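Long-range contact in glycerol dehydrogenase (Schizosaccharomyces pombe, PDB 1TA9), which oxidises glycerol to dihydroxyacetone with NAD(+) as a zinc-dependent member of the iron-containing alcohol dehydrogenase family, serving the assimilation of glycerol: residues T215-I227 against A278-E292. Sequence-based numbering, arbitrary orientation.
Sequences TDVIVRAPVRFLI and AILSNTRGVCTEAFE
Asn282 reaches with its carboxamide into the turn that links helices 215-220 and 223-245. Its CG stands anti to the backbone N (chi1 -168°), which carries the carboxamide to the turn, ND2 toward its carbonyls and OD1 against the start of helix 223-245. ND2 donates to Ala221 O over 3.2 Å, nearly in line with the carbonyl though tilted from the amide's own plane; Val219 O is also close to ND2, but at an angle too poor for a bond. On the other branch, OD1 lies against Leu226 CB and Val223 CA and accepts from a water, 2.6 Å away, which also donates to Pro222 O, so the buried amide has a partner at each end and its rotation is fixed. Replacing Asn282 by alanine is likely to leave Ala221 O without this donor and the bridging water without one of its acceptors, so that the turn could shift.

Next to the amide, Leu226 lies alongside Asn282, the two side chains pointing opposite ways, and enters as a knob among Ala278, Ile279, Asn282 and Phe291. Here helix 223-245 runs nearly antiparallel to helix 258-284, their local axes inclined at 159°, whereas the short helix 215-220 crosses the latter at 87°. As in other iron-containing alcohol dehydrogenases, an N-terminal nucleotide-binding domain with a parallel sheet is followed by a helical domain, and the contact lies where the chain passes from one to the other: helix 215-220 directly follows strand 210-214, and the side chain of Ile218 lies about 4 Å from that of Ala179, a probable NAD(+)-binding residue.

Phe291 is the reciprocal knob. Val219 CG2 covers one face in a CH-pi contact, 4.2 Å from the ring centroid, while Leu226 CD2 comes to the edge and Ile218 CG2 approaches CZ obliquely at 3.5 Å. At the start of helix 223-245, Val223 CG2 rests 4.0 Å from Ile279 CG2; one turn on, the side chains of Ile227 and Ile279 lie roughly perpendicular, CG1 of the first touching CD1 of the second.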
loop_
_atom_site.group_PDB
_atom_site.type_symbol
_atom_site.label_atom_id
_atom_site.label_comp_id
_atom_site.label_asym_id
_atom_site.label_seq_id
_atom_site.Cartn_x
_atom_site.Cartn_y
_atom_site.Cartn_z
ATOM N N THR B 215 9.419 -32.909 24.643
ATOM C CA THR B 215 8.124 -32.255 24.518
ATOM C C THR B 215 6.914 -33.083 24.951
ATOM O O THR B 215 5.812 -32.546 25.082
ATOM C CB THR B 215 7.924 -31.728 23.090
ATOM O OG1 THR B 215 8.193 -32.771 22.149
ATOM C CG2 THR B 215 8.876 -30.562 22.827
ATOM N N ASP B 216 7.103 -34.379 25.184
ATOM C CA ASP B 216 5.984 -35.192 25.650
ATOM C C ASP B 216 5.781 -34.835 27.117
ATOM O O ASP B 216 4.660 -34.838 27.630
ATOM C CB ASP B 216 6.278 -36.685 25.505
ATOM C CG ASP B 216 5.061 -37.542 25.805
ATOM O OD1 ASP B 216 5.003 -38.147 26.898
ATOM O OD2 ASP B 216 4.151 -37.597 24.950
ATOM N N VAL B 217 6.881 -34.522 27.792
ATOM C CA VAL B 217 6.818 -34.124 29.193
ATOM C C VAL B 217 6.210 -32.723 29.264
ATOM O O VAL B 217 5.371 -32.432 30.120
ATOM C CB VAL B 217 8.219 -34.090 29.825
ATOM C CG1 VAL B 217 8.147 -33.511 31.236
ATOM C CG2 VAL B 217 8.809 -35.494 29.853
ATOM N N ILE B 218 6.633 -31.859 28.348
ATOM C CA ILE B 218 6.132 -30.492 28.318
ATOM C C ILE B 218 4.626 -30.423 28.034
ATOM O O ILE B 218 3.895 -29.704 28.717
ATOM C CB ILE B 218 6.880 -29.642 27.247
ATOM C CG1 ILE B 218 8.396 -29.728 27.456
ATOM C CG2 ILE B 218 6.422 -28.198 27.321
ATOM C CD1 ILE B 218 8.869 -29.325 28.845
ATOM N N VAL B 219 4.156 -31.179 27.045
ATOM C CA VAL B 219 2.737 -31.141 26.686
ATOM C C VAL B 219 1.823 -31.713 27.775
ATOM O O VAL B 219 0.637 -31.390 27.823
ATOM C CB VAL B 219 2.471 -31.883 25.348
ATOM C CG1 VAL B 219 2.397 -33.382 25.577
ATOM C CG2 VAL B 219 1.185 -31.361 24.702
ATOM N N ARG B 220 2.381 -32.550 28.649
ATOM C CA ARG B 220 1.615 -33.164 29.737
ATOM C C ARG B 220 1.494 -32.265 30.964
ATOM O O ARG B 220 0.682 -32.518 31.852
ATOM C CB ARG B 220 2.258 -34.492 30.160
ATOM C CG ARG B 220 2.057 -35.639 29.183
ATOM C CD ARG B 220 2.876 -36.857 29.608
ATOM N NE ARG B 220 2.658 -38.006 28.731
ATOM C CZ ARG B 220 1.581 -38.787 28.775
ATOM N NH1 ARG B 220 0.618 -38.547 29.657
ATOM N NH2 ARG B 220 1.468 -39.811 27.937
ATOM N N ALA B 221 2.301 -31.215 31.022
ATOM C CA ALA B 221 2.260 -30.307 32.164
ATOM C C ALA B 221 1.077 -29.346 32.056
ATOM O O ALA B 221 0.581 -29.081 30.961
ATOM C CB ALA B 221 3.559 -29.521 32.242
ATOM N N PRO B 222 0.602 -28.822 33.200
ATOM C CA PRO B 222 -0.527 -27.884 33.191
ATOM C C PRO B 222 -0.210 -26.705 32.276
ATOM O O PRO B 222 0.886 -26.151 32.332
ATOM C CB PRO B 222 -0.633 -27.464 34.652
ATOM C CG PRO B 222 -0.198 -28.706 35.376
ATOM C CD PRO B 222 1.014 -29.134 34.580
ATOM N N VAL B 223 -1.169 -26.311 31.446
ATOM C CA VAL B 223 -0.945 -25.216 30.507
ATOM C C VAL B 223 -0.576 -23.879 31.165
ATOM O O VAL B 223 -0.040 -22.985 30.506
ATOM C CB VAL B 223 -2.170 -25.043 29.570
ATOM C CG1 VAL B 223 -3.366 -24.537 30.352
ATOM C CG2 VAL B 223 -1.813 -24.116 28.408
ATOM N N ARG B 224 -0.841 -23.732 32.461
ATOM C CA ARG B 224 -0.473 -22.491 33.139
ATOM C C ARG B 224 1.048 -22.296 33.010
ATOM O O ARG B 224 1.530 -21.172 32.884
ATOM C CB ARG B 224 -0.868 -22.539 34.621
ATOM C CG ARG B 224 -0.507 -21.275 35.385
ATOM C CD ARG B 224 -0.676 -21.417 36.900
ATOM N NE ARG B 224 -0.221 -20.206 37.587
ATOM C CZ ARG B 224 -0.026 -20.104 38.898
ATOM N NH1 ARG B 224 -0.243 -21.146 39.693
ATOM N NH2 ARG B 224 0.392 -18.957 39.415
ATOM N N PHE B 225 1.798 -23.394 33.028
ATOM C CA PHE B 225 3.256 -23.325 32.907
ATOM C C PHE B 225 3.703 -22.763 31.555
ATOM O O PHE B 225 4.590 -21.909 31.488
ATOM C CB PHE B 225 3.873 -24.713 33.108
ATOM C CG PHE B 225 3.889 -25.169 34.538
ATOM C CD1 PHE B 225 4.839 -24.672 35.429
ATOM C CD2 PHE B 225 2.946 -26.079 35.001
ATOM C CE1 PHE B 225 4.849 -25.077 36.765
ATOM C CE2 PHE B 225 2.943 -26.491 36.338
ATOM C CZ PHE B 225 3.896 -25.988 37.219
ATOM N N LEU B 226 3.098 -23.258 30.480
ATOM C CA LEU B 226 3.440 -22.790 29.137
ATOM C C LEU B 226 3.133 -21.304 29.016
ATOM O O LEU B 226 3.915 -20.543 28.447
ATOM C CB LEU B 226 2.641 -23.558 28.074
ATOM C CG LEU B 226 2.879 -23.118 26.620
ATOM C CD1 LEU B 226 4.280 -23.536 26.189
ATOM C CD2 LEU B 226 1.843 -23.747 25.698
ATOM N N ILE B 227 1.985 -20.900 29.553
ATOM C CA ILE B 227 1.566 -19.509 29.501
ATOM C C ILE B 227 2.555 -18.620 30.245
ATOM O O ILE B 227 2.842 -17.506 29.811
ATOM C CB ILE B 227 0.143 -19.348 30.077
ATOM C CG1 ILE B 227 -0.852 -20.033 29.136
ATOM C CG2 ILE B 227 -0.199 -17.870 30.241
ATOM C CD1 ILE B 227 -2.266 -20.150 29.668
ATOM N N ALA B 278 -0.565 -22.967 20.452
ATOM C CA ALA B 278 0.242 -23.806 21.344
ATOM C C ALA B 278 -0.525 -23.977 22.657
ATOM O O ALA B 278 -0.549 -25.059 23.247
ATOM C CB ALA B 278 1.587 -23.144 21.620
ATOM N N ILE B 279 -1.137 -22.894 23.120
ATOM C CA ILE B 279 -1.923 -22.942 24.349
ATOM C C ILE B 279 -3.074 -23.943 24.201
ATOM O O ILE B 279 -3.284 -24.800 25.066
ATOM C CB ILE B 279 -2.493 -21.546 24.699
ATOM C CG1 ILE B 279 -1.355 -20.628 25.160
ATOM C CG2 ILE B 279 -3.557 -21.674 25.780
ATOM C CD1 ILE B 279 -1.786 -19.185 25.428
ATOM N N LEU B 280 -3.828 -23.829 23.111
ATOM C CA LEU B 280 -4.936 -24.750 22.871
ATOM C C LEU B 280 -4.406 -26.183 22.769
ATOM O O LEU B 280 -4.994 -27.114 23.324
ATOM C CB LEU B 280 -5.682 -24.361 21.586
ATOM C CG LEU B 280 -6.451 -23.036 21.672
ATOM C CD1 LEU B 280 -6.883 -22.582 20.288
ATOM C CD2 LEU B 280 -7.666 -23.213 22.576
ATOM N N SER B 281 -3.287 -26.356 22.070
ATOM C CA SER B 281 -2.678 -27.674 21.914
ATOM C C SER B 281 -2.304 -28.282 23.270
ATOM O O SER B 281 -2.652 -29.431 23.564
ATOM C CB SER B 281 -1.426 -27.581 21.026
ATOM O OG SER B 281 -1.771 -27.280 19.681
ATOM N N ASN B 282 -1.596 -27.505 24.090
ATOM C CA ASN B 282 -1.167 -27.942 25.426
ATOM C C ASN B 282 -2.405 -28.338 26.238
ATOM O O ASN B 282 -2.439 -29.395 26.879
ATOM C CB ASN B 282 -0.419 -26.783 26.112
ATOM C CG ASN B 282 0.320 -27.197 27.382
ATOM O OD1 ASN B 282 1.056 -26.388 27.958
ATOM N ND2 ASN B 282 0.136 -28.441 27.824
ATOM N N THR B 283 -3.424 -27.487 26.209
ATOM C CA THR B 283 -4.661 -27.755 26.938
ATOM C C THR B 283 -5.292 -29.081 26.499
ATOM O O THR B 283 -5.765 -29.858 27.330
ATOM C CB THR B 283 -5.690 -26.614 26.731
ATOM O OG1 THR B 283 -5.142 -25.381 27.214
ATOM C CG2 THR B 283 -6.970 -26.903 27.493
ATOM N N ARG B 284 -5.290 -29.339 25.194
ATOM C CA ARG B 284 -5.874 -30.566 24.647
ATOM C C ARG B 284 -4.902 -31.743 24.760
ATOM O O ARG B 284 -5.252 -32.879 24.448
ATOM C CB ARG B 284 -6.267 -30.341 23.176
ATOM C CG ARG B 284 -7.108 -31.448 22.533
ATOM C CD ARG B 284 -8.442 -31.608 23.258
ATOM N NE ARG B 284 -9.320 -32.589 22.623
ATOM C CZ ARG B 284 -10.219 -32.298 21.686
ATOM N NH1 ARG B 284 -10.369 -31.047 21.263
ATOM N NH2 ARG B 284 -10.981 -33.263 21.177
ATOM N N GLY B 285 -3.679 -31.463 25.203
ATOM C CA GLY B 285 -2.687 -32.513 25.355
ATOM C C GLY B 285 -2.099 -33.043 24.060
ATOM O O GLY B 285 -1.618 -34.177 24.017
ATOM N N VAL B 286 -2.121 -32.236 23.004
ATOM C CA VAL B 286 -1.580 -32.667 21.718
ATOM C C VAL B 286 -0.316 -31.889 21.364
ATOM O O VAL B 286 -0.275 -30.661 21.456
ATOM C CB VAL B 286 -2.631 -32.525 20.586
ATOM C CG1 VAL B 286 -3.799 -33.468 20.856
ATOM C CG2 VAL B 286 -3.130 -31.091 20.497
ATOM N N CYS B 287 0.713 -32.630 20.959
ATOM C CA CYS B 287 2.013 -32.061 20.625
ATOM C C CYS B 287 2.104 -31.672 19.148
ATOM O O CYS B 287 2.789 -32.329 18.366
ATOM C CB CYS B 287 3.102 -33.086 20.989
ATOM S SG CYS B 287 4.800 -32.463 21.154
ATOM N N THR B 288 1.406 -30.603 18.775
ATOM C CA THR B 288 1.407 -30.107 17.394
ATOM C C THR B 288 2.708 -29.370 17.099
ATOM O O THR B 288 3.459 -29.052 18.016
ATOM C CB THR B 288 0.262 -29.110 17.165
ATOM O OG1 THR B 288 0.322 -28.091 18.172
ATOM C CG2 THR B 288 -1.087 -29.813 17.229
ATOM N N GLU B 289 2.973 -29.089 15.824
ATOM C CA GLU B 289 4.188 -28.360 15.475
ATOM C C GLU B 289 4.069 -26.949 16.057
ATOM O O GLU B 289 5.060 -26.349 16.475
ATOM C CB GLU B 289 4.381 -28.301 13.953
ATOM C CG GLU B 289 5.717 -27.676 13.532
ATOM C CD GLU B 289 6.018 -27.841 12.050
ATOM O OE1 GLU B 289 7.024 -27.265 11.579
ATOM O OE2 GLU B 289 5.257 -28.549 11.356
ATOM N N ALA B 290 2.846 -26.433 16.104
ATOM C CA ALA B 290 2.609 -25.104 16.656
ATOM C C ALA B 290 3.073 -25.081 18.115
ATOM O O ALA B 290 3.745 -24.141 18.550
ATOM C CB ALA B 290 1.122 -24.755 16.564
ATOM N N PHE B 291 2.711 -26.119 18.864
ATOM C CA PHE B 291 3.109 -26.239 20.265
ATOM C C PHE B 291 4.632 -26.303 20.333
ATOM O O PHE B 291 5.262 -25.604 21.127
ATOM C CB PHE B 291 2.518 -27.517 20.883
ATOM C CG PHE B 291 3.055 -27.836 22.261
ATOM C CD1 PHE B 291 2.656 -27.093 23.368
ATOM C CD2 PHE B 291 3.957 -28.881 22.446
ATOM C CE1 PHE B 291 3.146 -27.385 24.644
ATOM C CE2 PHE B 291 4.454 -29.183 23.716
ATOM C CZ PHE B 291 4.046 -28.431 24.817
ATOM N N GLU B 292 5.225 -27.150 19.498
ATOM C CA GLU B 292 6.678 -27.283 19.476
ATOM C C GLU B 292 7.354 -25.953 19.133
ATOM O O GLU B 292 8.438 -25.653 19.637
ATOM C CB GLU B 292 7.098 -28.354 18.460
ATOM C CG GLU B 292 6.591 -29.758 18.785
ATOM C CD GLU B 292 7.670 -30.668 19.358
ATOM O OE1 GLU B 292 7.335 -31.797 19.772
ATOM O OE2 GLU B 292 8.855 -30.266 19.388
HETATM O O HOH W 1 2.503 -26.214 30.158
#